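Local coordinates for imelysin-like protein (Psychrobacter arcticus, PDB 3PF0), which is of unknown function but belongs to the imelysin (M75 peptidase) family and may be a metalloendopeptidase, at residues K52-H57 and Q225-W230; L105-A110 and R269-A274; A309-L314 and Q331-H336. All blocks are in the same frame, centred on the assembly; numbering follows the deposited sequence.

Contact 1. Residues K52-H57 and Q225-W230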
ATOM      1  N   LYS A  52      -3.507   8.544 -23.744  1.00 46.31           N
ATOM      2  CA  LYS A  52      -2.827   9.699 -23.148  1.00 44.91           C
ATOM      3  C   LYS A  52      -3.706  10.330 -22.043  1.00 47.71           C
ATOM      4  O   LYS A  52      -3.211  10.574 -20.939  1.00 45.31           O
ATOM      5  CB  LYS A  52      -2.482  10.733 -24.238  1.00 47.98           C
ATOM      6  CG  LYS A  52      -1.775  11.988 -23.735  1.00 51.02           C
ATOM      7  CD  LYS A  52      -1.578  12.994 -24.854  1.00 59.93           C
ATOM      8  CE  LYS A  52      -0.786  14.195 -24.415  1.00 63.53           C
ATOM      9  NZ  LYS A  52      -0.698  15.202 -25.504  1.00 73.07           N
ATOM     10  N   THR A  53      -5.007  10.552 -22.347  1.00 44.92           N
ATOM     11  CA  THR A  53      -6.020  11.136 -21.455  1.00 44.16           C
ATOM     12  C   THR A  53      -6.214  10.241 -20.211  1.00 45.95           C
ATOM     13  O   THR A  53      -6.254  10.769 -19.095  1.00 44.27           O
ATOM     14  CB  THR A  53      -7.339  11.359 -22.237  1.00 56.07           C
ATOM     15  OG1 THR A  53      -7.105  12.286 -23.304  1.00 57.66           O
ATOM     16  CG2 THR A  53      -8.478  11.879 -21.363  1.00 55.54           C
ATOM     17  N   TYR A  54      -6.309   8.902 -20.399  1.00 41.74           N
ATOM     18  CA  TYR A  54      -6.491   7.964 -19.285  1.00 40.04           C
ATOM     19  C   TYR A  54      -5.277   7.983 -18.351  1.00 43.39           C
ATOM     20  O   TYR A  54      -5.464   8.128 -17.143  1.00 41.62           O
ATOM     21  CB  TYR A  54      -6.796   6.536 -19.775  1.00 41.44           C
ATOM     22  CG  TYR A  54      -6.856   5.509 -18.662  1.00 41.73           C
ATOM     23  CD1 TYR A  54      -7.933   5.469 -17.779  1.00 43.53           C
ATOM     24  CD2 TYR A  54      -5.837   4.578 -18.493  1.00 41.63           C
ATOM     25  CE1 TYR A  54      -7.986   4.536 -16.743  1.00 42.98           C
ATOM     26  CE2 TYR A  54      -5.874   3.644 -17.456  1.00 41.72           C
ATOM     27  CZ  TYR A  54      -6.952   3.624 -16.587  1.00 48.56           C
ATOM     28  OH  TYR A  54      -6.985   2.701 -15.573  1.00 47.81           O
ATOM     29  N   LEU A  55      -4.050   7.872 -18.909  1.00 41.59           N
ATOM     30  CA  LEU A  55      -2.785   7.882 -18.158  1.00 40.81           C
ATOM     31  C   LEU A  55      -2.579   9.216 -17.414  1.00 44.74           C
ATOM     32  O   LEU A  55      -2.070   9.207 -16.298  1.00 43.19           O
ATOM     33  CB  LEU A  55      -1.584   7.590 -19.081  1.00 41.36           C
ATOM     34  CG  LEU A  55      -1.479   6.167 -19.672  1.00 46.01           C
ATOM     35  CD1 LEU A  55      -0.535   6.145 -20.845  1.00 46.53           C
ATOM     36  CD2 LEU A  55      -1.048   5.132 -18.620  1.00 46.40           C
ATOM     37  N   THR A  56      -3.017  10.345 -18.005  1.00 42.70           N
ATOM     38  CA  THR A  56      -2.952  11.675 -17.379  1.00 41.87           C
ATOM     39  C   THR A  56      -3.924  11.708 -16.187  1.00 45.27           C
ATOM     40  O   THR A  56      -3.582  12.251 -15.133  1.00 44.04           O
ATOM     41  CB  THR A  56      -3.242  12.774 -18.418  1.00 46.59           C
ATOM     42  OG1 THR A  56      -2.282  12.666 -19.470  1.00 46.33           O
ATOM     43  CG2 THR A  56      -3.187  14.176 -17.833  1.00 43.63           C
ATOM     44  N   HIS A  57      -5.111  11.091 -16.351  1.00 42.20           N
ATOM     45  CA  HIS A  57      -6.139  11.009 -15.315  1.00 41.71           C
ATOM     46  C   HIS A  57      -5.652  10.100 -14.148  1.00 44.82           C
ATOM     47  O   HIS A  57      -5.910  10.410 -12.984  1.00 44.66           O
ATOM     48  CB  HIS A  57      -7.469  10.523 -15.938  1.00 43.54           C
ATOM     49  CG  HIS A  57      -8.327   9.705 -15.030  1.00 46.53           C
ATOM     50  ND1 HIS A  57      -9.181  10.296 -14.123  1.00 48.21           N
ATOM     51  CD2 HIS A  57      -8.439   8.361 -14.927  1.00 47.62           C
ATOM     52  CE1 HIS A  57      -9.769   9.300 -13.484  1.00 47.01           C
ATOM     53  NE2 HIS A  57      -9.356   8.119 -13.938  1.00 47.16           N
ATOM     54  N   GLN A 225       3.657   1.275 -23.388  1.00 55.25           N
ATOM     55  CA  GLN A 225       4.558   1.150 -22.228  1.00 52.96           C
ATOM     56  C   GLN A 225       3.885   1.581 -20.912  1.00 52.65           C
ATOM     57  O   GLN A 225       4.005   0.878 -19.906  1.00 50.20           O
ATOM     58  CB  GLN A 225       5.840   1.978 -22.452  1.00 54.49           C
ATOM     59  CG  GLN A 225       6.946   1.708 -21.427  1.00 73.30           C
ATOM     60  CD  GLN A 225       8.000   2.792 -21.412  1.00 92.33           C
ATOM     61  OE1 GLN A 225       8.798   2.936 -22.348  1.00 89.31           O
ATOM     62  NE2 GLN A 225       8.046   3.559 -20.328  1.00 78.12           N
ATOM     63  N   GLY A 226       3.191   2.719 -20.949  1.00 48.30           N
ATOM     64  CA  GLY A 226       2.502   3.290 -19.799  1.00 46.15           C
ATOM     65  C   GLY A 226       1.341   2.459 -19.297  1.00 47.72           C
ATOM     66  O   GLY A 226       1.287   2.126 -18.107  1.00 45.22           O
ATOM     67  N   LEU A 227       0.409   2.124 -20.209  1.00 44.13           N
ATOM     68  CA  LEU A 227      -0.774   1.325 -19.910  1.00 43.72           C
ATOM     69  C   LEU A 227      -0.367  -0.075 -19.422  1.00 47.68           C
ATOM     70  O   LEU A 227      -0.952  -0.579 -18.457  1.00 46.31           O
ATOM     71  CB  LEU A 227      -1.667   1.236 -21.155  1.00 45.37           C
ATOM     72  CG  LEU A 227      -3.130   0.849 -20.926  1.00 50.42           C
ATOM     73  CD1 LEU A 227      -3.959   2.058 -20.494  1.00 50.24           C
ATOM     74  CD2 LEU A 227      -3.726   0.230 -22.182  1.00 52.40           C
ATOM     75  N   ASN A 228       0.677  -0.666 -20.042  1.00 44.69           N
ATOM     76  CA  ASN A 228       1.171  -1.991 -19.665  1.00 44.33           C
ATOM     77  C   ASN A 228       1.739  -1.988 -18.237  1.00 45.74           C
ATOM     78  O   ASN A 228       1.398  -2.875 -17.455  1.00 45.12           O
ATOM     79  CB  ASN A 228       2.221  -2.507 -20.657  1.00 45.48           C
ATOM     80  CG  ASN A 228       2.467  -3.992 -20.527  1.00 69.30           C
ATOM     81  OD1 ASN A 228       1.629  -4.818 -20.901  1.00 61.64           O
ATOM     82  ND2 ASN A 228       3.605  -4.369 -19.966  1.00 61.81           N
ATOM     83  N   GLN A 229       2.565  -0.977 -17.895  1.00 40.27           N
ATOM     84  CA  GLN A 229       3.186  -0.850 -16.581  1.00 38.11           C
ATOM     85  C   GLN A 229       2.148  -0.599 -15.498  1.00 41.38           C
ATOM     86  O   GLN A 229       2.257  -1.186 -14.423  1.00 41.24           O
ATOM     87  CB  GLN A 229       4.252   0.265 -16.563  1.00 38.75           C
ATOM     88  CG  GLN A 229       5.208   0.137 -15.363  1.00 43.01           C
ATOM     89  CD  GLN A 229       6.548   0.804 -15.531  1.00 58.53           C
ATOM     90  OE1 GLN A 229       6.689   1.872 -16.145  1.00 51.84           O
ATOM     91  NE2 GLN A 229       7.553   0.218 -14.912  1.00 51.46           N
ATOM     92  N   TRP A 230       1.164   0.276 -15.772  1.00 38.02           N
ATOM     93  CA  TRP A 230       0.098   0.644 -14.845  1.00 36.73           C
ATOM     94  C   TRP A 230      -0.753  -0.583 -14.435  1.00 38.98           C
ATOM     95  O   TRP A 230      -0.923  -0.817 -13.239  1.00 36.81           O
ATOM     96  CB  TRP A 230      -0.783   1.757 -15.455  1.00 36.16           C
ATOM     97  CG  TRP A 230      -2.109   1.986 -14.777  1.00 37.07           C
ATOM     98  CD1 TRP A 230      -3.343   1.815 -15.327  1.00 40.91           C
ATOM     99  CD2 TRP A 230      -2.330   2.419 -13.424  1.00 36.09           C
ATOM    100  NE1 TRP A 230      -4.321   2.135 -14.413  1.00 40.15           N
ATOM    101  CE2 TRP A 230      -3.729   2.514 -13.237  1.00 40.51           C
ATOM    102  CE3 TRP A 230      -1.480   2.715 -12.341  1.00 36.51           C
ATOM    103  CZ2 TRP A 230      -4.300   2.905 -12.019  1.00 39.18           C
ATOM    104  CZ3 TRP A 230      -2.047   3.096 -11.134  1.00 37.48           C
ATOM    105  CH2 TRP A 230      -3.440   3.199 -10.983  1.00 38.54           C
TER
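The rings of Y54 and W230 meet at an angle, with the tyrosine hydroxyl standing at the pyrrole edge of the indole. W230 NE1 donates a hydrogen bond to Y54 OH across 3.0 Å, and the oxygen sits close to the indole plane, tilted about 16° out of it. The bond is somewhat bent, with an angle of 152° at the hydrogen. The two ring planes are steeply inclined to each other. Carbon contact supplements the polar link, since Y54 CE2 comes within 3.8 Å of W230 CD1. L227 approaches the tyrosine ring obliquely from further back along its side, bringing L227 CD1 to 3.7 Å from Y54 CD2 and crossing the tyrosine side chain at roughly a right angle. Both aromatic side chains leave their helices the same way: Y54 CG is anti to the backbone N, as is that of W230, which carries the two rings into the space between the helices.

L55 packs against backbone. L55 CD2 reaches 3.6 Å from G226 C and 3.7 Å from L227 N, and because G226 has no side chain, the leucine can lie directly on this turn. Y54 is also covered by V287, L288 and I291 of helix 286-292, while W230 rests on V58 and V63 further along helix 48-84. In this buried setting the indole N-H has the phenol oxygen as its acceptor, and the bond ties the two side chains together. The arrangement is interhelical packing in an all-helical protein: the first turns of helix 225-250 meet an early part of helix 48-84, the local axes of 52-57 and 225-230 inclined at 45° and 10.4 Å apart, within the helical architecture of the imelysin family.

Contact 2. Residues L105-A110 and R269-A274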
ATOM      1  N   LEU A 105      -2.442   6.329   8.543  1.00 28.61           N
ATOM      2  CA  LEU A 105      -1.232   6.413   7.730  1.00 28.10           C
ATOM      3  C   LEU A 105      -0.905   5.070   7.049  1.00 33.19           C
ATOM      4  O   LEU A 105      -0.534   5.071   5.873  1.00 34.35           O
ATOM      5  CB  LEU A 105      -0.031   6.903   8.576  1.00 27.23           C
ATOM      6  CG  LEU A 105       1.384   6.683   7.999  1.00 29.68           C
ATOM      7  CD1 LEU A 105       1.607   7.488   6.704  1.00 29.49           C
ATOM      8  CD2 LEU A 105       2.425   6.993   9.020  1.00 28.57           C
ATOM      9  N   ALA A 106      -1.008   3.947   7.778  1.00 29.92           N
ATOM     10  CA  ALA A 106      -0.713   2.616   7.211  1.00 28.91           C
ATOM     11  C   ALA A 106      -1.702   2.279   6.097  1.00 31.86           C
ATOM     12  O   ALA A 106      -1.296   1.733   5.076  1.00 30.45           O
ATOM     13  CB  ALA A 106      -0.744   1.550   8.298  1.00 29.74           C
ATOM     14  N   GLN A 107      -2.982   2.686   6.263  1.00 29.99           N
ATOM     15  CA  GLN A 107      -4.048   2.496   5.271  1.00 30.40           C
ATOM     16  C   GLN A 107      -3.782   3.347   4.002  1.00 34.84           C
ATOM     17  O   GLN A 107      -3.970   2.840   2.893  1.00 35.69           O
ATOM     18  CB  GLN A 107      -5.417   2.840   5.872  1.00 31.80           C
ATOM     19  CG  GLN A 107      -5.948   1.761   6.823  1.00 35.16           C
ATOM     20  CD  GLN A 107      -7.262   2.160   7.432  1.00 50.12           C
ATOM     21  OE1 GLN A 107      -7.340   3.039   8.292  1.00 46.56           O
ATOM     22  NE2 GLN A 107      -8.325   1.497   7.032  1.00 47.52           N
ATOM     23  N   ALA A 108      -3.327   4.615   4.174  1.00 30.31           N
ATOM     24  CA  ALA A 108      -2.996   5.542   3.077  1.00 30.21           C
ATOM     25  C   ALA A 108      -1.812   5.022   2.257  1.00 32.67           C
ATOM     26  O   ALA A 108      -1.842   5.096   1.031  1.00 32.51           O
ATOM     27  CB  ALA A 108      -2.686   6.938   3.616  1.00 30.66           C
ATOM     28  N   TRP A 109      -0.788   4.488   2.914  1.00 29.33           N
ATOM     29  CA  TRP A 109       0.350   3.938   2.184  1.00 29.72           C
ATOM     30  C   TRP A 109      -0.024   2.628   1.480  1.00 34.06           C
ATOM     31  O   TRP A 109       0.474   2.382   0.378  1.00 34.31           O
ATOM     32  CB  TRP A 109       1.569   3.741   3.070  1.00 28.54           C
ATOM     33  CG  TRP A 109       2.719   3.123   2.323  1.00 29.81           C
ATOM     34  CD1 TRP A 109       3.158   1.837   2.418  1.00 32.54           C
ATOM     35  CD2 TRP A 109       3.456   3.722   1.244  1.00 29.92           C
ATOM     36  NE1 TRP A 109       4.157   1.609   1.497  1.00 32.30           N
ATOM     37  CE2 TRP A 109       4.339   2.740   0.745  1.00 34.06           C
ATOM     38  CE3 TRP A 109       3.444   4.993   0.639  1.00 31.28           C
ATOM     39  CZ2 TRP A 109       5.229   2.999  -0.307  1.00 33.81           C
ATOM     40  CZ3 TRP A 109       4.318   5.242  -0.410  1.00 32.91           C
ATOM     41  CH2 TRP A 109       5.199   4.256  -0.869  1.00 33.73           C
ATOM     42  N   ALA A 110      -0.911   1.812   2.089  1.00 30.85           N
ATOM     43  CA  ALA A 110      -1.386   0.558   1.484  1.00 31.03           C
ATOM     44  C   ALA A 110      -2.060   0.862   0.144  1.00 33.23           C
ATOM     45  O   ALA A 110      -1.846   0.140  -0.825  1.00 32.04           O
ATOM     46  CB  ALA A 110      -2.348  -0.171   2.421  1.00 31.93           C
ATOM     47  N   ARG A 269      -7.118  -6.605   8.698  1.00 36.64           N
ATOM     48  CA  ARG A 269      -8.360  -6.401   7.939  1.00 37.07           C
ATOM     49  C   ARG A 269      -8.408  -4.982   7.330  1.00 40.44           C
ATOM     50  O   ARG A 269      -8.769  -4.845   6.167  1.00 39.99           O
ATOM     51  CB  ARG A 269      -9.596  -6.663   8.810  1.00 36.86           C
ATOM     52  CG  ARG A 269     -10.908  -6.731   8.004  1.00 43.12           C
ATOM     53  CD  ARG A 269     -12.143  -6.813   8.884  1.00 42.67           C
ATOM     54  NE  ARG A 269     -12.408  -5.564   9.602  1.00 42.51           N
ATOM     55  CZ  ARG A 269     -13.172  -5.472  10.687  1.00 64.24           C
ATOM     56  NH1 ARG A 269     -13.763  -6.550  11.186  1.00 57.99           N
ATOM     57  NH2 ARG A 269     -13.350  -4.301  11.282  1.00 54.41           N
ATOM     58  N   ALA A 270      -7.995  -3.956   8.099  1.00 36.81           N
ATOM     59  CA  ALA A 270      -7.952  -2.563   7.654  1.00 36.52           C
ATOM     60  C   ALA A 270      -6.957  -2.351   6.498  1.00 39.47           C
ATOM     61  O   ALA A 270      -7.236  -1.550   5.609  1.00 37.50           O
ATOM     62  CB  ALA A 270      -7.597  -1.650   8.818  1.00 36.91           C
ATOM     63  N   ILE A 271      -5.814  -3.074   6.503  1.00 37.20           N
ATOM     64  CA  ILE A 271      -4.800  -2.963   5.446  1.00 36.57           C
ATOM     65  C   ILE A 271      -5.320  -3.617   4.149  1.00 41.05           C
ATOM     66  O   ILE A 271      -5.240  -2.992   3.094  1.00 40.77           O
ATOM     67  CB  ILE A 271      -3.414  -3.534   5.887  1.00 39.03           C
ATOM     68  CG1 ILE A 271      -2.934  -2.911   7.230  1.00 38.58           C
ATOM     69  CG2 ILE A 271      -2.353  -3.353   4.789  1.00 38.85           C
ATOM     70  CD1 ILE A 271      -2.894  -1.309   7.282  1.00 41.41           C
ATOM     71  N   ILE A 272      -5.894  -4.839   4.236  1.00 37.87           N
ATOM     72  CA  ILE A 272      -6.429  -5.563   3.070  1.00 37.55           C
ATOM     73  C   ILE A 272      -7.607  -4.775   2.447  1.00 40.73           C
ATOM     74  O   ILE A 272      -7.685  -4.669   1.227  1.00 40.53           O
ATOM     75  CB  ILE A 272      -6.801  -7.035   3.429  1.00 40.44           C
ATOM     76  CG1 ILE A 272      -5.572  -7.817   3.990  1.00 40.43           C
ATOM     77  CG2 ILE A 272      -7.439  -7.785   2.245  1.00 41.45           C
ATOM     78  CD1 ILE A 272      -4.250  -7.838   3.122  1.00 45.46           C
ATOM     79  N   ASN A 273      -8.479  -4.195   3.292  1.00 36.90           N
ATOM     80  CA  ASN A 273      -9.629  -3.383   2.896  1.00 36.49           C
ATOM     81  C   ASN A 273      -9.189  -2.127   2.124  1.00 38.46           C
ATOM     82  O   ASN A 273      -9.760  -1.830   1.072  1.00 39.40           O
ATOM     83  CB  ASN A 273     -10.431  -2.998   4.137  1.00 40.87           C
ATOM     84  CG  ASN A 273     -11.787  -2.414   3.868  1.00 67.60           C
ATOM     85  OD1 ASN A 273     -12.668  -3.050   3.276  1.00 65.34           O
ATOM     86  ND2 ASN A 273     -11.998  -1.205   4.358  1.00 57.52           N
ATOM     87  N   ALA A 274      -8.161  -1.417   2.617  1.00 32.12           N
ATOM     88  CA  ALA A 274      -7.634  -0.215   1.959  1.00 31.48           C
ATOM     89  C   ALA A 274      -7.112  -0.553   0.556  1.00 36.19           C
ATOM     90  O   ALA A 274      -7.406   0.174  -0.392  1.00 36.61           O
ATOM     91  CB  ALA A 274      -6.526   0.408   2.803  1.00 31.45           C
TER
HETATM   92  O   HOH W   1      -9.671   0.072   5.343  1.00 44.98           O
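Helices 105-110 and 269-274 run in broadly the same direction, inclined by 33°, and touch closely around Q107 and I271, where Q107 CA and I271 CA are 5.5 Å apart. The local axes approach to 8.5 Å, a short separation for two helices, and the small residues at the interface make it possible. A110 and A274 both point toward the opposite helix, with 4.2 Å between A110 CB and A274 CB. The methyl A274 CB also lies against the opposite backbone, 3.5 Å from Q107 O.

Each helix places two alanines four residues apart, A106 and A110 on one, A270 and A274 on the other. This is the small-xxx-small pattern, the alanine relative of GxxxG, which lets two helices approach until side chains pack on main chain. Here it joins helix 92-112 to helix 268-283 near the middle of the molecule.

I271 spans the two alanines of the facing helix with its two branches. I271 CD1 presses on A106 CB at 3.7 Å, and CG2, anti to the backbone N, meets the methyl of A110 a turn further on. Loop residues P261 and A262 also touch this isoleucine.

Q107 lies along the other flank. Its CG is anti to the carbonyl carbon (chi1 -76°) and the chain is extended beyond it, which lays the amide beside the A270 methyl, 3.7 Å from Q107 NE2 to A270 CB. The amide reaches the helix opposite through a water. That water donates to A270 O at 2.9 Å and accepts from N273 ND2 at 2.8 Å, while its link to Q107 NE2 is weak. At the other end of the interface S111 OG makes weak hydrogen bonds to both Q107 O and A274 O.

Contact 3. Residues A309-L314 and Q331-H336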
ATOM      1  N   ALA A 309     -16.540  -6.600  -5.114  1.00 48.56           N
ATOM      2  CA  ALA A 309     -17.627  -6.376  -4.160  1.00 48.86           C
ATOM      3  C   ALA A 309     -17.846  -7.603  -3.259  1.00 53.00           C
ATOM      4  O   ALA A 309     -18.106  -7.417  -2.070  1.00 52.97           O
ATOM      5  CB  ALA A 309     -18.915  -6.029  -4.897  1.00 50.99           C
ATOM      6  N   ASP A 310     -17.723  -8.838  -3.808  1.00 49.33           N
ATOM      7  CA  ASP A 310     -17.882 -10.084  -3.044  1.00 50.23           C
ATOM      8  C   ASP A 310     -16.731 -10.264  -2.038  1.00 54.05           C
ATOM      9  O   ASP A 310     -16.959 -10.729  -0.914  1.00 54.04           O
ATOM     10  CB  ASP A 310     -17.956 -11.317  -3.975  1.00 53.55           C
ATOM     11  CG  ASP A 310     -19.122 -11.379  -4.955  1.00 67.13           C
ATOM     12  OD1 ASP A 310     -20.168 -10.741  -4.688  1.00 69.27           O
ATOM     13  OD2 ASP A 310     -18.990 -12.075  -5.989  1.00 72.96           O
ATOM     14  N   THR A 311     -15.497  -9.905  -2.454  1.00 49.32           N
ATOM     15  CA  THR A 311     -14.288  -9.997  -1.632  1.00 47.56           C
ATOM     16  C   THR A 311     -14.400  -9.005  -0.470  1.00 49.60           C
ATOM     17  O   THR A 311     -14.100  -9.370   0.667  1.00 48.62           O
ATOM     18  CB  THR A 311     -13.015  -9.777  -2.489  1.00 51.73           C
ATOM     19  OG1 THR A 311     -13.109 -10.560  -3.681  1.00 54.02           O
ATOM     20  CG2 THR A 311     -11.735 -10.164  -1.752  1.00 46.11           C
ATOM     21  N   THR A 312     -14.871  -7.773  -0.758  1.00 45.70           N
ATOM     22  CA  THR A 312     -15.070  -6.696   0.220  1.00 44.86           C
ATOM     23  C   THR A 312     -16.142  -7.123   1.257  1.00 48.57           C
ATOM     24  O   THR A 312     -15.935  -6.936   2.461  1.00 47.22           O
ATOM     25  CB  THR A 312     -15.420  -5.378  -0.507  1.00 51.51           C
ATOM     26  OG1 THR A 312     -14.379  -5.082  -1.441  1.00 49.27           O
ATOM     27  CG2 THR A 312     -15.579  -4.194   0.449  1.00 50.18           C
ATOM     28  N   ALA A 313     -17.249  -7.730   0.789  1.00 45.93           N
ATOM     29  CA  ALA A 313     -18.325  -8.225   1.651  1.00 46.39           C
ATOM     30  C   ALA A 313     -17.833  -9.379   2.541  1.00 50.74           C
ATOM     31  O   ALA A 313     -18.207  -9.448   3.712  1.00 51.25           O
ATOM     32  CB  ALA A 313     -19.515  -8.664   0.809  1.00 48.42           C
ATOM     33  N   LEU A 314     -16.969 -10.260   2.001  1.00 46.72           N
ATOM     34  CA  LEU A 314     -16.400 -11.371   2.767  1.00 46.22           C
ATOM     35  C   LEU A 314     -15.422 -10.854   3.835  1.00 46.62           C
ATOM     36  O   LEU A 314     -15.445 -11.327   4.968  1.00 45.43           O
ATOM     37  CB  LEU A 314     -15.699 -12.369   1.827  1.00 46.75           C
ATOM     38  CG  LEU A 314     -15.120 -13.641   2.451  1.00 51.64           C
ATOM     39  CD1 LEU A 314     -16.218 -14.618   2.861  1.00 52.90           C
ATOM     40  CD2 LEU A 314     -14.174 -14.308   1.496  1.00 53.66           C
ATOM     41  N   GLN A 331      -9.297 -19.258   3.691  1.00 46.26           N
ATOM     42  CA  GLN A 331      -9.191 -19.954   2.406  1.00 46.89           C
ATOM     43  C   GLN A 331     -10.125 -19.302   1.385  1.00 51.25           C
ATOM     44  O   GLN A 331      -9.725 -19.108   0.237  1.00 51.31           O
ATOM     45  CB  GLN A 331      -9.499 -21.460   2.562  1.00 49.90           C
ATOM     46  CG  GLN A 331      -9.116 -22.318   1.341  1.00 61.03           C
ATOM     47  CD  GLN A 331      -7.663 -22.174   0.930  1.00 75.99           C
ATOM     48  OE1 GLN A 331      -6.740 -22.416   1.713  1.00 71.95           O
ATOM     49  NE2 GLN A 331      -7.432 -21.756  -0.307  1.00 64.80           N
ATOM     50  N   GLU A 332     -11.356 -18.940   1.816  1.00 47.46           N
ATOM     51  CA  GLU A 332     -12.364 -18.245   1.010  1.00 46.96           C
ATOM     52  C   GLU A 332     -11.833 -16.888   0.531  1.00 48.17           C
ATOM     53  O   GLU A 332     -12.024 -16.521  -0.634  1.00 47.18           O
ATOM     54  CB  GLU A 332     -13.627 -18.034   1.843  1.00 48.90           C
ATOM     55  CG  GLU A 332     -14.839 -18.799   1.359  1.00 62.94           C
ATOM     56  CD  GLU A 332     -16.122 -18.300   1.990  1.00 81.08           C
ATOM     57  OE1 GLU A 332     -16.313 -18.510   3.211  1.00 72.03           O
ATOM     58  OE2 GLU A 332     -16.915 -17.648   1.272  1.00 77.08           O
ATOM     59  N   LEU A 333     -11.158 -16.146   1.439  1.00 43.02           N
ATOM     60  CA  LEU A 333     -10.567 -14.847   1.135  1.00 41.07           C
ATOM     61  C   LEU A 333      -9.475 -15.008   0.080  1.00 45.27           C
ATOM     62  O   LEU A 333      -9.458 -14.238  -0.885  1.00 45.55           O
ATOM     63  CB  LEU A 333     -10.026 -14.152   2.404  1.00 39.60           C
ATOM     64  CG  LEU A 333      -9.297 -12.801   2.201  1.00 42.26           C
ATOM     65  CD1 LEU A 333     -10.200 -11.751   1.529  1.00 43.09           C
ATOM     66  CD2 LEU A 333      -8.767 -12.268   3.508  1.00 42.00           C
ATOM     67  N   TYR A 334      -8.600 -16.026   0.237  1.00 42.15           N
ATOM     68  CA  TYR A 334      -7.531 -16.315  -0.720  1.00 41.82           C
ATOM     69  C   TYR A 334      -8.116 -16.671  -2.076  1.00 45.57           C
ATOM     70  O   TYR A 334      -7.643 -16.152  -3.078  1.00 44.82           O
ATOM     71  CB  TYR A 334      -6.603 -17.443  -0.226  1.00 44.24           C
ATOM     72  CG  TYR A 334      -5.555 -17.826  -1.251  1.00 46.78           C
ATOM     73  CD1 TYR A 334      -4.470 -16.995  -1.512  1.00 47.24           C
ATOM     74  CD2 TYR A 334      -5.684 -18.988  -2.006  1.00 49.64           C
ATOM     75  CE1 TYR A 334      -3.532 -17.316  -2.491  1.00 48.41           C
ATOM     76  CE2 TYR A 334      -4.755 -19.315  -2.991  1.00 51.20           C
ATOM     77  CZ  TYR A 334      -3.680 -18.476  -3.230  1.00 56.20           C
ATOM     78  OH  TYR A 334      -2.750 -18.806  -4.185  1.00 59.26           O
ATOM     79  N   ASP A 335      -9.140 -17.543  -2.101  1.00 44.43           N
ATOM     80  CA  ASP A 335      -9.835 -17.995  -3.313  1.00 46.18           C
ATOM     81  C   ASP A 335     -10.471 -16.812  -4.070  1.00 51.52           C
ATOM     82  O   ASP A 335     -10.354 -16.752  -5.296  1.00 51.96           O
ATOM     83  CB  ASP A 335     -10.886 -19.059  -2.968  1.00 49.08           C
ATOM     84  CG  ASP A 335     -10.320 -20.439  -2.640  1.00 62.43           C
ATOM     85  OD1 ASP A 335      -9.103 -20.657  -2.859  1.00 63.45           O
ATOM     86  OD2 ASP A 335     -11.103 -21.313  -2.197  1.00 69.68           O
ATOM     87  N   HIS A 336     -11.083 -15.850  -3.335  1.00 47.52           N
ATOM     88  CA  HIS A 336     -11.678 -14.643  -3.908  1.00 47.24           C
ATOM     89  C   HIS A 336     -10.587 -13.774  -4.551  1.00 50.11           C
ATOM     90  O   HIS A 336     -10.801 -13.252  -5.647  1.00 50.15           O
ATOM     91  CB  HIS A 336     -12.444 -13.841  -2.836  1.00 47.76           C
ATOM     92  CG  HIS A 336     -13.871 -14.261  -2.665  1.00 52.94           C
ATOM     93  ND1 HIS A 336     -14.212 -15.377  -1.923  1.00 56.21           N
ATOM     94  CD2 HIS A 336     -15.000 -13.693  -3.144  1.00 55.54           C
ATOM     95  CE1 HIS A 336     -15.532 -15.459  -1.980  1.00 56.83           C
ATOM     96  NE2 HIS A 336     -16.050 -14.462  -2.698  1.00 56.98           N
TER
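E332 O is gripped twice by H336, a residue that also meets D310, T311 and L314 on the opposite helix. H336 ND1 donates to E332 O at 2.8 Å and the backbone H336 N donates to the same oxygen at 2.9 Å, the two coming from opposite faces of the carbonyl plane. The acceptor lies within 6° of the imidazole plane, although ND1 itself stands well above the carbonyl plane. This bond folds the ring back along its own helix and fixes its rotation, with CG anti to the carbonyl carbon (chi1 -88°).

Held like that, the ring offers an edge to helix 309-314. T311 OG1 and D310 CB both sit near its plane, and D310 CB is 3.9 Å from H336 CD2. T311 OG1 lies 3.5 Å from H336 CB, but its hydrogen bond goes to A307 O in its own helix.

Segments 309-314 and 331-336 run nearly antiparallel (161°), their local axes 9.9 Å apart, and helices 298-316 and 327-351, neighbours in sequence, form an alpha-helical hairpin closed by the intervening loop.

L314 has the largest share of the contact of any residue. Its CG is anti to the backbone N, and the forked end reaches over the turn at E332: L314 CD2 comes to 3.6 Å from H336 ND1 and also rests on L333 N, while L314 CD1 lies 3.5 Å from E332 OE2, where E332 is exposed to solvent. Deeper in, the T311 CG2 methyl meets L333 CD1, the two side chains crossing at about a right angle; L333 also touches I246 of helix 225-250.

How the contacts relate
The three contacts join six different helices of this single, strand-free chain. Along the sequence contacts 1 and 2 interlock: 52-57, 105-110, 225-230 and 269-274 alternate, so consecutive helices 48-84 and 92-112 each pair with one of the later consecutive helices 225-250 and 268-283. Their centres are 24 Å apart, and they do not touch. Contact 3 follows both in the chain and is local, a hairpin of neighbouring helices; its centre lies 28 Å from that of contact 1 but only 17 Å from that of contact 2. Contact 2, nearest the middle of the molecule, joins helix 92-112 to helix 268-283, which in turn packs on the hairpin of contact 3 through N273 and T312.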